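Long-range contacts in protein toll (Drosophila melanogaster, PDB 4LXR), which acts as the cell-surface receptor for the cleaved cytokine spaetzle C-106, switching on antifungal defence and setting the dorsal-ventral axis of the embryo: residues N180-M185 / W202-H207; N534-D539 / D566-S571; H671-N676 / D693-H698. All blocks are in the same frame, centred on the assembly; numbering follows the deposited sequence.

In the fold
All three contacts lie in the extracellular part of the receptor, a leucine-rich-repeat solenoid, and follow one another along the chain without nesting or crossing. Interaction 1 comes first: it closes a loop from 180-185 to 202-207 and ties LRR 2 to LRR 3. Interaction 2, its centre about 65 Å from that of interaction 1, joins 534-539 to 566-571 across helix 543-549 and strand 561-564, within the cysteine-rich cap that follows the first run of repeats. Interaction 3, its centre about 39 Å from that of interaction 2, links LRR 17 to LRR 18 in the short second solenoid, again through the turns that follow neighbouring parallel strands.

Interaction 1: residues N180-M185 / W202-H207; sequences NKLRQM and WSNQLH. With EPE (4-(2-hydroxyethyl)-1-piperazine ethanesulfonic acid), chain N.
Asn204 holds CG beside its own backbone N (chi1 -82°), which turns OD1 toward the backbone of 180-182, while Gln205 places CG between its N and carbonyl carbon (chi1 52°) and runs out extended alongside Arg183. Asn204 OD1 takes the N-H of Leu182 at 2.9 Å, nearly straight at 162° although the donor is tilted from the carbonyl plane. The backbone answers in the other direction, Gln205 N donating to Leu182 O at 2.9 Å. Asn204 ND2 is bound by Leu201 O and Phe177 O, and Asn180 repeats the scheme one turn earlier, with Ala156, Ile158, Leu154 and Phe177 as partners: this is the asparagine ladder of leucine-rich repeats, here joining LRR 2 to LRR 3.

Beyond the ladder the Gln205 amide stacks on the Arg183 guanidinium, the two planes only slightly inclined, with NE2 over the centre of the guanidinium and 3.5 Å from NH1. The guanidinium is steadied in its own plane by NH1, which donates to Lys181 O at 3.0 Å and also to a water that in turn donates a hydrogen bond to Gln205 OE1. On the apolar side, Leu206 sets CD2 against the peptide between Arg183 and Gln184, 3.6 Å from Arg183 C. A buffer molecule, probably from the crystallisation liquor, donates from N4 to Asn180 O at 3.2 Å and puts its hydroxyl O8 2.8 Å from Gln205 OE1. Close by, Trp202 packs on Asp55 of one spaetzle C-106 chain and Pro61 of the other. Leu182 thus has its N-H paired with Asn204 OD1 and its O with Gln205 N, whereas the arginine-glutamine stack at the more open edge relies on a flat overlap and a shared water.

Interaction 2: residues N534-D539 / D566-S571; sequences NPLVCD and DRLVCS
Leu568 brings CD1 against the backbone of Asn534, 3.7 Å from Asn534 O, and its other methyl against Leu536, CD2 to CD2 at 4.1 Å. The two leucine side chains cross at about a right angle, so they touch at a few carbons, chiefly CD2 to CD2, and do not lie along each other. Both also touch Phe545 of helix 543-549, which makes them part of one apolar core. Beside this core the main chains are stitched together by one nearly linear bond, Ser571 N to Leu536 O, 2.9 Å long with 175° at the hydrogen. Ser571 sets its CB 3.8 Å from Pro535 C, next to that bond.

The anchor is covalent. Cys538 and Cys570, each with SG beside its backbone N and anti to its carbonyl carbon, turn their sulfurs together and join SG to SG at 2.0 Å with a disulfide torsion of -93°, close to the relaxed right angle. Together with the helix between the segments, this bridge belongs to the cysteine-rich C-terminal flanking module (LRRCT) that caps the apolar core of a leucine-rich-repeat solenoid. Asn534 continues the ladder of the repeats into the cap, its ND2 donating to Met502 O and Leu531 O. Immediately after it, Pro535 centres an inverse gamma turn, closed by a weak bond from Leu536 N back to Asn534 O. A water sits between the segments, accepting from Val569 N and lying 2.8 Å from Asn534 O, to which it may donate.

Interaction 3: residues H671-N676 / D693-H698; sequences HLAGNN and DISWNH. With NAG (2-acetamido-2-deoxy-beta-D-glucopyranose), chain G.
Asn697 lies against Asn675 from its CB onward: CB stands 3.8 Å from Asn675 O, and CG closes to 3.6 Å from the same oxygen. At the tip the amide divides. OD1 presses on Asn675 CB at 3.0 Å and accepts from Leu677 N, whereas ND2 donates to Leu672 O at 3.0 Å, with 164° at the hydrogen, and to Ser695 O of its own turn. With CG beside the backbone N (chi1 -85°), the amide is folded back over its own turn and toward the neighbouring one. Leu672 O is gripped twice, because Asn675 ND2 reaches it from the opposite face, almost straight at 177°. Ser695 O is likewise shared, taking Gly674 N at 3.1 Å on the face opposite Asn697 ND2. This is the asparagine ladder of the second solenoid, joining LRR 17 to LRR 18. An alanine here, lacking the amide, would strip Leu672 O and Ser695 O of one donor each and Leu677 N of its acceptor, and is likely to weaken the tie between the two turns.

Farther back, Asp693 OD1 accepts from Ser695 N, an Asx turn, and from Ser695 OG as well; Ala673 rests its CB there, 3.5 Å from Ser695 OG. At the other end His698 lays a ring face over Asn676 CA in a CH-pi contact, and its NE2 donates to the ring oxygen O5 of the N-acetylglucosamine on Asn676 at 3.0 Å. The same histidine therefore meets both the glycosylated residue and its sugar, which should restrict how the first sugar turns, while the asparagine amides inside supply Leu672 O and Ser695 O.

Interaction 1: residues N180-M185 / W202-H207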
loop_
_atom_site.group_PDB
_atom_site.type_symbol
_atom_site.label_atom_id
_atom_site.label_comp_id
_atom_site.label_asym_id
_atom_site.label_seq_id
_atom_site.Cartn_x
_atom_site.Cartn_y
_atom_site.Cartn_z
ATOM N N ASN A 180 10.318 -23.089 -27.812
ATOM C CA ASN A 180 10.237 -24.178 -28.759
ATOM C C ASN A 180 10.931 -25.359 -28.141
ATOM O O ASN A 180 10.960 -25.484 -26.910
ATOM C CB ASN A 180 10.836 -23.777 -30.113
ATOM C CG ASN A 180 9.866 -22.947 -30.946
ATOM O OD1 ASN A 180 8.872 -23.470 -31.468
ATOM N ND2 ASN A 180 10.137 -21.641 -31.059
ATOM N N LYS A 181 11.477 -26.240 -28.971
ATOM C CA LYS A 181 12.167 -27.415 -28.449
ATOM C C LYS A 181 13.566 -27.540 -29.053
ATOM O O LYS A 181 14.073 -28.652 -29.245
ATOM C CB LYS A 181 11.339 -28.686 -28.709
ATOM C CG LYS A 181 10.099 -28.855 -27.801
ATOM C CD LYS A 181 9.306 -30.116 -28.228
ATOM C CE LYS A 181 8.164 -30.471 -27.261
ATOM N NZ LYS A 181 7.428 -31.731 -27.668
ATOM N N LEU A 182 14.191 -26.403 -29.352
ATOM C CA LEU A 182 15.490 -26.427 -30.031
ATOM C C LEU A 182 16.600 -27.044 -29.179
ATOM O O LEU A 182 16.784 -26.669 -28.024
ATOM C CB LEU A 182 15.885 -25.023 -30.516
ATOM C CG LEU A 182 14.995 -24.528 -31.657
ATOM C CD1 LEU A 182 15.155 -23.036 -31.901
ATOM C CD2 LEU A 182 15.268 -25.334 -32.939
ATOM N N ARG A 183 17.338 -27.989 -29.753
ATOM C CA ARG A 183 18.444 -28.643 -29.044
ATOM C C ARG A 183 19.799 -28.153 -29.517
ATOM O O ARG A 183 20.797 -28.238 -28.787
ATOM C CB ARG A 183 18.417 -30.147 -29.273
ATOM C CG ARG A 183 17.187 -30.839 -28.794
ATOM C CD ARG A 183 16.545 -31.634 -29.921
ATOM N NE ARG A 183 15.833 -32.777 -29.368
ATOM C CZ ARG A 183 14.602 -32.734 -28.868
ATOM N NH1 ARG A 183 13.916 -31.592 -28.870
ATOM N NH2 ARG A 183 14.054 -33.844 -28.381
ATOM N N GLN A 184 19.840 -27.693 -30.766
ATOM C CA GLN A 184 21.078 -27.247 -31.381
ATOM C C GLN A 184 20.851 -25.944 -32.141
ATOM O O GLN A 184 19.787 -25.734 -32.716
ATOM C CB GLN A 184 21.626 -28.319 -32.363
ATOM C CG GLN A 184 21.761 -29.727 -31.773
ATOM C CD GLN A 184 22.844 -29.811 -30.699
ATOM O OE1 GLN A 184 23.714 -28.937 -30.611
ATOM N NE2 GLN A 184 22.793 -30.866 -29.873
ATOM N N MET A 185 21.866 -25.084 -32.154
ATOM C CA MET A 185 21.894 -23.969 -33.088
ATOM C C MET A 185 22.029 -24.493 -34.516
ATOM O O MET A 185 22.913 -25.294 -34.807
ATOM C CB MET A 185 23.071 -23.041 -32.780
ATOM C CG MET A 185 22.965 -21.684 -33.463
ATOM S SD MET A 185 21.699 -20.688 -32.652
ATOM C CE MET A 185 22.421 -20.576 -31.021
ATOM N N TRP A 202 15.033 -18.203 -25.765
ATOM C CA TRP A 202 14.673 -18.602 -24.390
ATOM C C TRP A 202 13.683 -19.756 -24.403
ATOM O O TRP A 202 12.963 -19.962 -25.398
ATOM C CB TRP A 202 14.108 -17.402 -23.593
ATOM C CG TRP A 202 13.023 -16.670 -24.331
ATOM C CD1 TRP A 202 13.192 -15.724 -25.305
ATOM C CD2 TRP A 202 11.612 -16.837 -24.179
ATOM N NE1 TRP A 202 11.967 -15.276 -25.759
ATOM C CE2 TRP A 202 10.981 -15.952 -25.083
ATOM C CE3 TRP A 202 10.817 -17.634 -23.358
ATOM C CZ2 TRP A 202 9.597 -15.866 -25.199
ATOM C CZ3 TRP A 202 9.436 -17.536 -23.465
ATOM C CH2 TRP A 202 8.843 -16.658 -24.371
ATOM N N SER A 203 13.668 -20.513 -23.309
ATOM C CA SER A 203 12.739 -21.636 -23.124
ATOM C C SER A 203 12.860 -22.637 -24.258
ATOM O O SER A 203 11.861 -23.042 -24.853
ATOM C CB SER A 203 11.292 -21.157 -22.992
ATOM O OG SER A 203 11.082 -20.481 -21.768
ATOM N N ASN A 204 14.097 -23.002 -24.564
ATOM C CA ASN A 204 14.377 -24.098 -25.470
ATOM C C ASN A 204 15.142 -25.152 -24.692
ATOM O O ASN A 204 15.051 -25.194 -23.471
ATOM C CB ASN A 204 15.144 -23.594 -26.693
ATOM C CG ASN A 204 14.222 -23.000 -27.729
ATOM O OD1 ASN A 204 13.493 -23.738 -28.388
ATOM N ND2 ASN A 204 14.200 -21.658 -27.845
ATOM N N GLN A 205 15.899 -26.007 -25.365
ATOM C CA GLN A 205 16.668 -27.000 -24.619
ATOM C C GLN A 205 18.072 -27.077 -25.194
ATOM O O GLN A 205 18.565 -28.150 -25.553
ATOM C CB GLN A 205 15.938 -28.368 -24.524
ATOM C CG GLN A 205 15.455 -28.955 -25.867
ATOM C CD GLN A 205 14.648 -30.255 -25.712
ATOM O OE1 GLN A 205 13.423 -30.234 -25.644
ATOM N NE2 GLN A 205 15.337 -31.382 -25.661
ATOM N N LEU A 206 18.699 -25.904 -25.279
ATOM C CA LEU A 206 20.031 -25.751 -25.863
ATOM C C LEU A 206 21.125 -26.073 -24.843
ATOM O O LEU A 206 21.735 -25.179 -24.257
ATOM C CB LEU A 206 20.202 -24.322 -26.400
ATOM C CG LEU A 206 19.267 -23.924 -27.547
ATOM C CD1 LEU A 206 19.232 -22.400 -27.674
ATOM C CD2 LEU A 206 19.696 -24.582 -28.884
ATOM N N HIS A 207 21.361 -27.366 -24.654
ATOM C CA HIS A 207 22.287 -27.877 -23.655
ATOM C C HIS A 207 23.696 -28.112 -24.198
ATOM O O HIS A 207 24.499 -28.771 -23.551
ATOM C CB HIS A 207 21.758 -29.214 -23.120
ATOM C CG HIS A 207 20.365 -29.134 -22.585
ATOM N ND1 HIS A 207 19.577 -30.247 -22.391
ATOM C CD2 HIS A 207 19.626 -28.070 -22.187
ATOM C CE1 HIS A 207 18.411 -29.872 -21.894
ATOM N NE2 HIS A 207 18.413 -28.556 -21.767
HETATM N N1 EPE N . 7.312 -25.903 -24.513
HETATM C C2 EPE N . 7.914 -27.167 -24.999
HETATM C C3 EPE N . 9.114 -27.566 -24.155
HETATM N N4 EPE N . 10.083 -26.481 -23.978
HETATM C C5 EPE N . 9.671 -25.087 -24.023
HETATM C C6 EPE N . 8.276 -24.791 -24.584
HETATM C C7 EPE N . 11.294 -26.756 -23.220
HETATM C C8 EPE N . 12.018 -27.954 -23.812
HETATM O O8 EPE N . 12.220 -27.723 -25.183
HETATM C C9 EPE N . 6.209 -25.525 -25.414
HETATM C C10 EPE N . 4.851 -25.689 -24.746
HETATM S S EPE N . 3.478 -25.031 -25.739
HETATM O O1S EPE N . 3.978 -24.134 -26.789
HETATM O O2S EPE N . 2.784 -26.142 -26.392
HETATM O O3S EPE N . 2.562 -24.313 -24.870
HETATM O O HOH W 1 11.839 -32.219 -27.402
#

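Interaction 2: residues N534-D539 / D566-S571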
loop_
_atom_site.group_PDB
_atom_site.type_symbol
_atom_site.label_atom_id
_atom_site.label_comp_id
_atom_site.label_asym_id
_atom_site.label_seq_id
_atom_site.Cartn_x
_atom_site.Cartn_y
_atom_site.Cartn_z
ATOM N N ASN A 534 -4.608 3.507 20.394
ATOM C CA ASN A 534 -3.748 3.638 21.550
ATOM C C ASN A 534 -4.509 3.277 22.826
ATOM O O ASN A 534 -5.728 3.457 22.892
ATOM C CB ASN A 534 -3.173 5.049 21.610
ATOM C CG ASN A 534 -1.918 5.188 20.772
ATOM O OD1 ASN A 534 -0.871 4.638 21.123
ATOM N ND2 ASN A 534 -2.010 5.920 19.664
ATOM N N PRO A 535 -3.802 2.740 23.836
ATOM C CA PRO A 535 -4.460 2.274 25.070
ATOM C C PRO A 535 -4.812 3.396 26.070
ATOM O O PRO A 535 -4.387 3.371 27.224
ATOM C CB PRO A 535 -3.420 1.313 25.668
ATOM C CG PRO A 535 -2.101 1.866 25.208
ATOM C CD PRO A 535 -2.362 2.418 23.816
ATOM N N LEU A 536 -5.609 4.359 25.633
ATOM C CA LEU A 536 -5.866 5.560 26.425
ATOM C C LEU A 536 -6.586 5.287 27.744
ATOM O O LEU A 536 -7.595 4.576 27.776
ATOM C CB LEU A 536 -6.672 6.558 25.596
ATOM C CG LEU A 536 -6.726 7.988 26.121
ATOM C CD1 LEU A 536 -5.338 8.619 26.082
ATOM C CD2 LEU A 536 -7.720 8.799 25.316
ATOM N N VAL A 537 -6.045 5.831 28.833
ATOM C CA VAL A 537 -6.716 5.771 30.130
ATOM C C VAL A 537 -7.645 6.981 30.238
ATOM O O VAL A 537 -7.185 8.124 30.287
ATOM C CB VAL A 537 -5.715 5.753 31.317
ATOM C CG1 VAL A 537 -6.452 5.929 32.642
ATOM C CG2 VAL A 537 -4.899 4.455 31.330
ATOM N N CYS A 538 -8.949 6.732 30.236
ATOM C CA CYS A 538 -9.926 7.818 30.248
ATOM C C CYS A 538 -10.339 8.218 31.662
ATOM O O CYS A 538 -11.410 7.844 32.142
ATOM C CB CYS A 538 -11.143 7.455 29.406
ATOM S SG CYS A 538 -10.742 7.209 27.665
ATOM N N ASP A 539 -9.459 8.970 32.315
ATOM C CA ASP A 539 -9.701 9.500 33.646
ATOM C C ASP A 539 -9.699 11.032 33.612
ATOM O O ASP A 539 -9.646 11.631 32.536
ATOM C CB ASP A 539 -8.705 8.928 34.676
ATOM C CG ASP A 539 -7.241 9.199 34.329
ATOM O OD1 ASP A 539 -6.939 10.104 33.525
ATOM O OD2 ASP A 539 -6.373 8.498 34.890
ATOM N N ASP A 566 -10.944 8.997 15.445
ATOM C CA ASP A 566 -12.180 8.259 15.185
ATOM C C ASP A 566 -12.111 6.815 15.674
ATOM O O ASP A 566 -13.132 6.207 15.965
ATOM C CB ASP A 566 -12.540 8.309 13.696
ATOM C CG ASP A 566 -11.680 7.375 12.850
ATOM O OD1 ASP A 566 -10.456 7.613 12.741
ATOM O OD2 ASP A 566 -12.233 6.407 12.287
ATOM N N ARG A 567 -10.902 6.272 15.764
ATOM C CA ARG A 567 -10.712 4.935 16.317
ATOM C C ARG A 567 -9.755 4.951 17.507
ATOM O O ARG A 567 -9.023 3.987 17.751
ATOM C CB ARG A 567 -10.280 3.945 15.231
ATOM C CG ARG A 567 -11.448 3.496 14.354
ATOM C CD ARG A 567 -11.012 2.876 13.038
ATOM N NE ARG A 567 -10.138 1.729 13.238
ATOM C CZ ARG A 567 -8.843 1.714 12.933
ATOM N NH1 ARG A 567 -8.274 2.788 12.399
ATOM N NH2 ARG A 567 -8.118 0.626 13.156
ATOM N N LEU A 568 -9.775 6.064 18.245
ATOM C CA LEU A 568 -9.104 6.157 19.539
ATOM C C LEU A 568 -10.110 5.843 20.646
ATOM O O LEU A 568 -11.098 6.566 20.843
ATOM C CB LEU A 568 -8.482 7.540 19.751
ATOM C CG LEU A 568 -7.837 7.752 21.124
ATOM C CD1 LEU A 568 -6.802 6.666 21.407
ATOM C CD2 LEU A 568 -7.214 9.136 21.217
ATOM N N VAL A 569 -9.837 4.761 21.366
ATOM C CA VAL A 569 -10.816 4.118 22.224
ATOM C C VAL A 569 -10.264 3.895 23.619
ATOM O O VAL A 569 -9.134 3.440 23.773
ATOM C CB VAL A 569 -11.198 2.747 21.637
ATOM C CG1 VAL A 569 -11.988 1.926 22.637
ATOM C CG2 VAL A 569 -11.981 2.931 20.351
ATOM N N CYS A 570 -11.068 4.214 24.629
ATOM C CA CYS A 570 -10.688 4.000 26.023
ATOM C C CYS A 570 -10.345 2.552 26.301
ATOM O O CYS A 570 -11.073 1.651 25.897
ATOM C CB CYS A 570 -11.824 4.406 26.967
ATOM S SG CYS A 570 -12.264 6.121 26.871
ATOM N N SER A 571 -9.240 2.345 27.009
ATOM C CA SER A 571 -8.853 1.025 27.480
ATOM C C SER A 571 -9.282 0.860 28.944
ATOM O O SER A 571 -9.541 -0.245 29.416
ATOM C CB SER A 571 -7.339 0.857 27.337
ATOM O OG SER A 571 -6.891 -0.350 27.925
HETATM O O HOH W 2 -7.612 3.578 20.847
#

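Interaction 3: residues H671-N676 / D693-H698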
loop_
_atom_site.group_PDB
_atom_site.type_symbol
_atom_site.label_atom_id
_atom_site.label_comp_id
_atom_site.label_asym_id
_atom_site.label_seq_id
_atom_site.Cartn_x
_atom_site.Cartn_y
_atom_site.Cartn_z
ATOM N N HIS A 671 -26.227 15.778 50.330
ATOM C CA HIS A 671 -27.239 14.863 49.824
ATOM C C HIS A 671 -27.553 13.874 50.929
ATOM O O HIS A 671 -26.853 12.866 51.101
ATOM C CB HIS A 671 -26.727 14.145 48.572
ATOM C CG HIS A 671 -26.218 15.079 47.518
ATOM N ND1 HIS A 671 -27.009 15.538 46.484
ATOM C CD2 HIS A 671 -25.011 15.671 47.360
ATOM C CE1 HIS A 671 -26.302 16.356 45.724
ATOM N NE2 HIS A 671 -25.087 16.453 46.233
ATOM N N LEU A 672 -28.603 14.185 51.688
ATOM C CA LEU A 672 -28.890 13.473 52.917
ATOM C C LEU A 672 -30.234 12.754 52.890
ATOM O O LEU A 672 -30.757 12.398 53.938
ATOM C CB LEU A 672 -28.857 14.458 54.090
ATOM C CG LEU A 672 -27.604 15.339 54.144
ATOM C CD1 LEU A 672 -27.754 16.440 55.183
ATOM C CD2 LEU A 672 -26.362 14.473 54.430
ATOM N N ALA A 673 -30.800 12.541 51.708
ATOM C CA ALA A 673 -32.097 11.878 51.639
ATOM C C ALA A 673 -32.052 10.507 52.298
ATOM O O ALA A 673 -31.130 9.724 52.056
ATOM C CB ALA A 673 -32.575 11.761 50.191
ATOM N N GLY A 674 -33.035 10.228 53.147
ATOM C CA GLY A 674 -33.194 8.899 53.711
ATOM C C GLY A 674 -32.396 8.653 54.974
ATOM O O GLY A 674 -31.866 7.569 55.172
ATOM N N ASN A 675 -32.315 9.660 55.833
ATOM C CA ASN A 675 -31.599 9.540 57.091
ATOM C C ASN A 675 -32.513 9.742 58.309
ATOM O O ASN A 675 -33.733 9.826 58.155
ATOM C CB ASN A 675 -30.405 10.492 57.100
ATOM C CG ASN A 675 -29.220 9.936 56.326
ATOM O OD1 ASN A 675 -28.506 9.077 56.829
ATOM N ND2 ASN A 675 -29.015 10.411 55.103
ATOM N N ASN A 676 -31.930 9.802 59.505
ATOM C CA ASN A 676 -32.710 9.880 60.738
ATOM C C ASN A 676 -32.661 11.256 61.413
ATOM O O ASN A 676 -32.699 11.342 62.639
ATOM C CB ASN A 676 -32.211 8.831 61.749
ATOM C CG ASN A 676 -32.756 7.432 61.485
ATOM O OD1 ASN A 676 -32.839 6.985 60.342
ATOM N ND2 ASN A 676 -33.126 6.738 62.553
ATOM N N ASP A 693 -30.305 18.574 50.520
ATOM C CA ASP A 693 -31.374 17.609 50.345
ATOM C C ASP A 693 -31.556 16.914 51.673
ATOM O O ASP A 693 -30.772 16.032 52.021
ATOM C CB ASP A 693 -31.039 16.600 49.231
ATOM C CG ASP A 693 -32.137 15.551 49.018
ATOM O OD1 ASP A 693 -33.089 15.440 49.827
ATOM O OD2 ASP A 693 -32.044 14.811 48.024
ATOM N N ILE A 694 -32.587 17.327 52.416
ATOM C CA ILE A 694 -32.914 16.699 53.686
ATOM C C ILE A 694 -34.277 16.039 53.622
ATOM O O ILE A 694 -34.984 15.952 54.629
ATOM C CB ILE A 694 -32.878 17.699 54.871
ATOM C CG1 ILE A 694 -33.715 18.947 54.561
ATOM C CG2 ILE A 694 -31.429 18.021 55.240
ATOM C CD1 ILE A 694 -33.498 20.110 55.505
ATOM N N SER A 695 -34.645 15.573 52.436
ATOM C CA SER A 695 -35.875 14.807 52.274
ATOM C C SER A 695 -35.783 13.429 52.943
ATOM O O SER A 695 -34.689 12.905 53.180
ATOM C CB SER A 695 -36.231 14.656 50.787
ATOM O OG SER A 695 -35.195 14.012 50.059
ATOM N N TRP A 696 -36.943 12.855 53.249
ATOM C CA TRP A 696 -37.031 11.537 53.878
ATOM C C TRP A 696 -36.164 11.412 55.120
ATOM O O TRP A 696 -35.412 10.452 55.278
ATOM C CB TRP A 696 -36.770 10.419 52.860
ATOM C CG TRP A 696 -37.757 10.520 51.752
ATOM C CD1 TRP A 696 -37.568 11.106 50.527
ATOM C CD2 TRP A 696 -39.128 10.101 51.790
ATOM N NE1 TRP A 696 -38.738 11.057 49.797
ATOM C CE2 TRP A 696 -39.706 10.442 50.549
ATOM C CE3 TRP A 696 -39.919 9.464 52.752
ATOM C CZ2 TRP A 696 -41.039 10.161 50.246
ATOM C CZ3 TRP A 696 -41.239 9.184 52.448
ATOM C CH2 TRP A 696 -41.788 9.537 51.209
ATOM N N ASN A 697 -36.275 12.407 55.993
ATOM C CA ASN A 697 -35.649 12.353 57.303
ATOM C C ASN A 697 -36.732 12.320 58.376
ATOM O O ASN A 697 -37.844 11.878 58.092
ATOM C CB ASN A 697 -34.654 13.500 57.470
ATOM C CG ASN A 697 -33.274 13.154 56.900
ATOM O OD1 ASN A 697 -32.389 12.742 57.636
ATOM N ND2 ASN A 697 -33.099 13.308 55.589
ATOM N N HIS A 698 -36.429 12.762 59.596
ATOM C CA HIS A 698 -37.429 12.752 60.676
ATOM C C HIS A 698 -37.778 14.165 61.148
ATOM O O HIS A 698 -38.031 14.378 62.334
ATOM C CB HIS A 698 -36.933 11.952 61.894
ATOM C CG HIS A 698 -36.751 10.486 61.638
ATOM N ND1 HIS A 698 -36.965 9.906 60.407
ATOM C CD2 HIS A 698 -36.374 9.481 62.465
ATOM C CE1 HIS A 698 -36.725 8.609 60.483
ATOM N NE2 HIS A 698 -36.367 8.326 61.722
HETATM C C1 NAG G . -33.722 5.486 62.161
HETATM C C2 NAG G . -33.548 4.414 63.236
HETATM C C3 NAG G . -34.201 3.107 62.787
HETATM C C4 NAG G . -35.643 3.336 62.349
HETATM C C5 NAG G . -35.717 4.475 61.333
HETATM C C6 NAG G . -37.133 4.873 60.984
HETATM C C7 NAG G . -31.442 4.888 64.427
HETATM C C8 NAG G . -29.990 4.522 64.557
HETATM N N2 NAG G . -32.136 4.198 63.517
HETATM O O3 NAG G . -34.159 2.145 63.836
HETATM O O4 NAG G . -36.123 2.137 61.749
HETATM O O5 NAG G . -35.092 5.648 61.870
HETATM O O6 NAG G . -37.388 4.711 59.595
HETATM O O7 NAG G . -31.956 5.766 65.114
HETATM O O HOH W 3 -29.927 13.292 48.747
#